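Local coordinates for protein-glutamine gamma-glutamyltransferase (Pagrus major, PDB 1G0D) that probably catalyses, in a calcium-dependent manner, the cross-linking of peptide-bound glutamines to lysines and other primary amines, at residues D301-L306 against T357-S362; Q590-A595 against T602-F607. One frame throughout, in Å; residues are numbered along the deposited sequence.

In the fold
The two contacts lie in different parts of the chain, on opposite sides of its centre, with their centres 45 Å apart and their nearest atoms about 29 Å apart. Interaction 1 comes first: it joins the loop after strand 290-298 to the loop after strand 350-355, both strands of one four-stranded antiparallel sheet in the catalytic domain, close to His332 and Asp355 of the active site. Interaction 2 follows in the C-terminal Ig-like domain, where residues 590-595 leave strand 588-590 beside strand 601-608. They share no sheet or helix: one joins two loops next to the active site, the other lies in the separate C-terminal domain, away from the annotated sites.

Interaction 1: residues D301-L306 against T357-S362; sequences DVDGNL and TPQELS
Asp303 reaches across to Leu361 and takes the weight of this contact with its carboxylate. OD1 accepts the backbone N-H of Leu361 at 2.8 Å (Leu361 N to Asp303 OD1) in a fairly straight bond of 160°. The donor does not lie in the carboxylate plane but stands above it, 58° out. CG of Asp303 is anti to the backbone N (chi1 -159°), which carries the carboxylate to the 357-362 loop. There the packing is close: Leu361 CB sits 3.3 Å from both Asp303 OD1 and Asp303 OD2. On the inner side Gln359 NE2 comes 3.7 Å from Asp303 CA; this amide is hydrogen-bonded to the carbonyl of His300, while Phe389 of helix 387-395 packs on both Gln359 and Asp303. Glu360 adds to the packed part, laying its side chain, bent at chi2, against the backbone of Asp301, with Glu360 CG 3.4 Å from Asp301 O. The two carboxylates keep apart, Asp301 OD1 and Glu360 OE2 being 5.5 Å from each other; the like charges probably disfavour closer approach. With an alanine in place of Asp303, the Leu361 N-H would probably lose its acceptor, and the second loop would be freer to shift.

The outer side is looser. A water donates to Leu361 O at 2.8 Å and only weakly to Asp303 OD2, bridging the two loops near the exposed leucine.

Val302 to Asn305 form a type I' beta turn, with Asp303 and Gly304 at its two central positions. The arrangement is thus a surface turn held by a side-chain-to-backbone bond to the loop that follows Asp355, beside the Cys272-His332-Asp355 triad of the transglutaminase catalytic core.

Interaction 2: residues Q590-A595 against T602-F607; sequences QVPGKA and TAYVSF
Gln590 and Tyr604 face each other as an antiparallel hydrogen-bonded pair, joined by Gln590 N to Tyr604 O at 2.8 Å and by a return bond from Tyr604 N to Gln590 O that is modelled unusually short. Two CA-H...O contacts accompany these bonds: Ala603 CA approaches the same Gln590 O, and Val591 CA lies 3.5 Å from Thr602 O.

The side chains divide between the two faces of the sheet. On the inner one, Val591 CB meets Ala603 CB at 4.0 Å, and the valine also packs on Thr677 and Val679 of strand 673-682. Residues 590-595 pass from one sheet of the Ig-like domain to the other: strand 588-590 pairs with 601-608, whereas Ala595 makes a backbone hydrogen bond with His682 of 673-682, in the second sheet. This is a switch of the first strand between sheets, as in many immunoglobulin-like sandwiches, and is made here through Pro592 and Gly593.

On the outer face Tyr604 stands up from the sheet, its CG anti to the carbonyl carbon and beside the backbone N (chi1 -62°). This brings one edge of the ring to Pro592, whose CD lies near the ring plane, 3.7 Å from Tyr604 CD1, and the two side chains cross at about a right angle. Gln590, extended beyond CG, shares this face and is linked weakly through a water from its NE2 to Tyr604 O. Thr602 OG1 and Ser650 OG of strand 644-651 are hydrogen-bonded.

Interaction 1: residues D301-L306 against T357-S362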
# COMPACT_ATOMS: atom_id res chain seq x y z
N ASP A 301 -8.14 -14.94 -4.98
CA ASP A 301 -8.04 -16.41 -5.04
C ASP A 301 -8.38 -17.09 -6.36
O ASP A 301 -7.82 -18.12 -6.70
CB ASP A 301 -9.03 -16.95 -4.02
CG ASP A 301 -10.42 -16.30 -4.17
OD1 ASP A 301 -10.60 -15.18 -3.64
OD2 ASP A 301 -11.34 -16.88 -4.82
N VAL A 302 -9.36 -16.50 -7.03
CA VAL A 302 -9.94 -16.94 -8.29
C VAL A 302 -8.95 -17.09 -9.48
O VAL A 302 -9.21 -17.79 -10.47
CB VAL A 302 -11.12 -15.94 -8.55
CG1 VAL A 302 -11.02 -15.28 -9.88
CG2 VAL A 302 -12.41 -16.66 -8.33
N ASP A 303 -7.78 -16.46 -9.37
CA ASP A 303 -6.81 -16.57 -10.43
C ASP A 303 -7.37 -16.18 -11.80
O ASP A 303 -7.32 -16.93 -12.78
CB ASP A 303 -6.27 -17.98 -10.48
CG ASP A 303 -4.94 -18.05 -11.18
OD1 ASP A 303 -4.02 -17.31 -10.77
OD2 ASP A 303 -4.83 -18.86 -12.14
N GLY A 304 -7.94 -14.98 -11.85
CA GLY A 304 -8.45 -14.48 -13.10
C GLY A 304 -9.71 -15.04 -13.67
O GLY A 304 -10.14 -14.52 -14.68
N ASN A 305 -10.32 -16.06 -13.07
CA ASN A 305 -11.55 -16.60 -13.62
C ASN A 305 -12.80 -15.89 -13.16
O ASN A 305 -13.08 -15.79 -11.98
CB ASN A 305 -11.66 -18.06 -13.28
CG ASN A 305 -10.77 -18.86 -14.12
OD1 ASN A 305 -11.12 -19.18 -15.25
ND2 ASN A 305 -9.58 -19.17 -13.60
N LEU A 306 -13.59 -15.43 -14.11
CA LEU A 306 -14.79 -14.67 -13.79
C LEU A 306 -15.97 -15.53 -13.35
O LEU A 306 -17.02 -15.00 -12.94
CB LEU A 306 -15.18 -13.79 -14.99
CG LEU A 306 -14.59 -12.38 -15.19
CD1 LEU A 306 -13.43 -12.11 -14.27
CD2 LEU A 306 -14.15 -12.23 -16.62
N THR A 357 1.25 -7.80 -4.69
CA THR A 357 0.91 -9.14 -4.27
C THR A 357 0.86 -10.05 -5.49
O THR A 357 0.05 -9.84 -6.41
CB THR A 357 -0.44 -9.17 -3.58
OG1 THR A 357 -0.43 -8.24 -2.47
CG2 THR A 357 -0.71 -10.56 -3.06
N PRO A 358 1.73 -11.07 -5.51
CA PRO A 358 1.74 -11.97 -6.66
C PRO A 358 0.38 -12.59 -6.91
O PRO A 358 -0.43 -12.74 -5.99
CB PRO A 358 2.84 -13.01 -6.33
CG PRO A 358 3.73 -12.31 -5.31
CD PRO A 358 2.74 -11.47 -4.50
N GLN A 359 0.13 -12.91 -8.17
CA GLN A 359 -1.13 -13.50 -8.55
C GLN A 359 -1.13 -14.93 -8.19
O GLN A 359 -0.14 -15.65 -8.39
CB GLN A 359 -1.41 -13.38 -10.04
CG GLN A 359 -2.85 -13.80 -10.35
CD GLN A 359 -3.98 -13.16 -9.46
OE1 GLN A 359 -4.14 -11.92 -9.42
NE2 GLN A 359 -4.76 -14.01 -8.77
N GLU A 360 -2.27 -15.31 -7.61
CA GLU A 360 -2.56 -16.64 -7.13
C GLU A 360 -1.75 -17.81 -7.68
O GLU A 360 -0.81 -18.30 -7.04
CB GLU A 360 -4.07 -16.91 -7.30
CG GLU A 360 -4.90 -16.43 -6.10
CD GLU A 360 -4.91 -17.41 -4.92
OE1 GLU A 360 -4.38 -18.53 -5.06
OE2 GLU A 360 -5.45 -17.05 -3.85
N LEU A 361 -2.09 -18.22 -8.90
CA LEU A 361 -1.48 -19.39 -9.46
C LEU A 361 -0.22 -19.50 -10.34
O LEU A 361 -0.15 -20.36 -11.22
CB LEU A 361 -2.64 -20.20 -10.03
CG LEU A 361 -3.54 -20.88 -8.95
CD1 LEU A 361 -3.16 -20.47 -7.53
CD2 LEU A 361 -5.01 -20.55 -9.19
N SER A 362 0.76 -18.61 -10.13
CA SER A 362 2.10 -18.72 -10.75
C SER A 362 2.83 -18.23 -9.55
O SER A 362 2.99 -17.02 -9.35
CB SER A 362 2.38 -17.79 -11.92
OG SER A 362 3.47 -18.34 -12.67
O HOH W 1 -2.07 -20.62 -13.31

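Interaction 2: residues Q590-A595 against T602-F607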
# COMPACT_ATOMS: atom_id res chain seq x y z
N GLN A 590 -0.01 9.82 24.22
CA GLN A 590 -0.01 11.23 24.60
C GLN A 590 1.39 11.79 24.68
O GLN A 590 2.28 11.18 25.25
CB GLN A 590 -0.66 11.40 25.97
CG GLN A 590 -2.02 10.75 26.11
CD GLN A 590 -2.48 10.66 27.57
OE1 GLN A 590 -3.40 11.37 27.99
NE2 GLN A 590 -1.85 9.76 28.35
N VAL A 591 1.60 12.96 24.11
CA VAL A 591 2.91 13.56 24.21
C VAL A 591 2.59 15.02 24.53
O VAL A 591 2.61 15.89 23.67
CB VAL A 591 3.68 13.32 22.91
CG1 VAL A 591 2.76 13.26 21.81
CG2 VAL A 591 4.73 14.34 22.71
N PRO A 592 2.29 15.30 25.81
CA PRO A 592 1.94 16.60 26.40
C PRO A 592 2.88 17.82 26.29
O PRO A 592 4.12 17.70 26.21
CB PRO A 592 1.62 16.23 27.85
CG PRO A 592 2.42 15.02 28.08
CD PRO A 592 2.35 14.25 26.83
N GLY A 593 2.25 19.00 26.30
CA GLY A 593 2.98 20.25 26.20
C GLY A 593 3.44 20.55 24.78
O GLY A 593 3.55 19.64 23.96
N LYS A 594 3.71 21.82 24.50
CA LYS A 594 4.18 22.26 23.18
C LYS A 594 5.44 21.53 22.65
O LYS A 594 6.44 21.39 23.35
CB LYS A 594 4.45 23.77 23.21
CG LYS A 594 4.92 24.36 21.89
CD LYS A 594 4.23 25.68 21.61
CE LYS A 594 5.10 26.63 20.78
NZ LYS A 594 6.34 27.12 21.47
N ALA A 595 5.37 21.06 21.41
CA ALA A 595 6.47 20.34 20.82
C ALA A 595 7.24 21.29 19.95
O ALA A 595 6.64 22.07 19.22
CB ALA A 595 5.96 19.20 19.98
N THR A 602 8.63 14.07 25.84
CA THR A 602 8.22 12.75 26.34
C THR A 602 6.80 12.37 25.91
O THR A 602 5.82 13.10 26.15
CB THR A 602 8.30 12.69 27.91
OG1 THR A 602 9.64 12.99 28.30
CG2 THR A 602 7.98 11.30 28.45
N ALA A 603 6.74 11.20 25.28
CA ALA A 603 5.52 10.58 24.77
C ALA A 603 5.16 9.47 25.75
O ALA A 603 6.03 8.76 26.26
CB ALA A 603 5.77 9.99 23.36
N TYR A 604 3.86 9.32 25.98
CA TYR A 604 3.32 8.36 26.93
C TYR A 604 2.29 7.42 26.34
O TYR A 604 1.27 7.87 25.84
CB TYR A 604 2.63 9.11 28.07
CG TYR A 604 3.57 10.00 28.84
CD1 TYR A 604 3.79 11.31 28.46
CD2 TYR A 604 4.27 9.50 29.94
CE1 TYR A 604 4.70 12.11 29.15
CE2 TYR A 604 5.18 10.28 30.63
CZ TYR A 604 5.40 11.59 30.24
OH TYR A 604 6.35 12.34 30.90
N VAL A 605 2.53 6.13 26.43
CA VAL A 605 1.55 5.19 25.91
C VAL A 605 1.10 4.28 27.05
O VAL A 605 1.88 3.93 27.93
CB VAL A 605 2.13 4.42 24.69
CG1 VAL A 605 3.61 4.25 24.84
CG2 VAL A 605 1.38 3.13 24.47
N SER A 606 -0.19 3.94 27.06
CA SER A 606 -0.75 3.12 28.13
C SER A 606 -2.03 2.37 27.75
O SER A 606 -2.82 2.86 26.96
CB SER A 606 -1.07 4.02 29.31
OG SER A 606 -2.45 4.35 29.36
N PHE A 607 -2.25 1.20 28.34
CA PHE A 607 -3.49 0.44 28.08
C PHE A 607 -3.77 -0.53 29.22
O PHE A 607 -2.99 -0.64 30.15
CB PHE A 607 -3.44 -0.28 26.69
CG PHE A 607 -2.85 -1.68 26.71
CD1 PHE A 607 -3.67 -2.80 26.67
CD2 PHE A 607 -1.46 -1.87 26.67
CE1 PHE A 607 -3.14 -4.09 26.58
CE2 PHE A 607 -0.92 -3.16 26.58
CZ PHE A 607 -1.77 -4.27 26.54
O HOH W 2 -0.93 7.20 27.87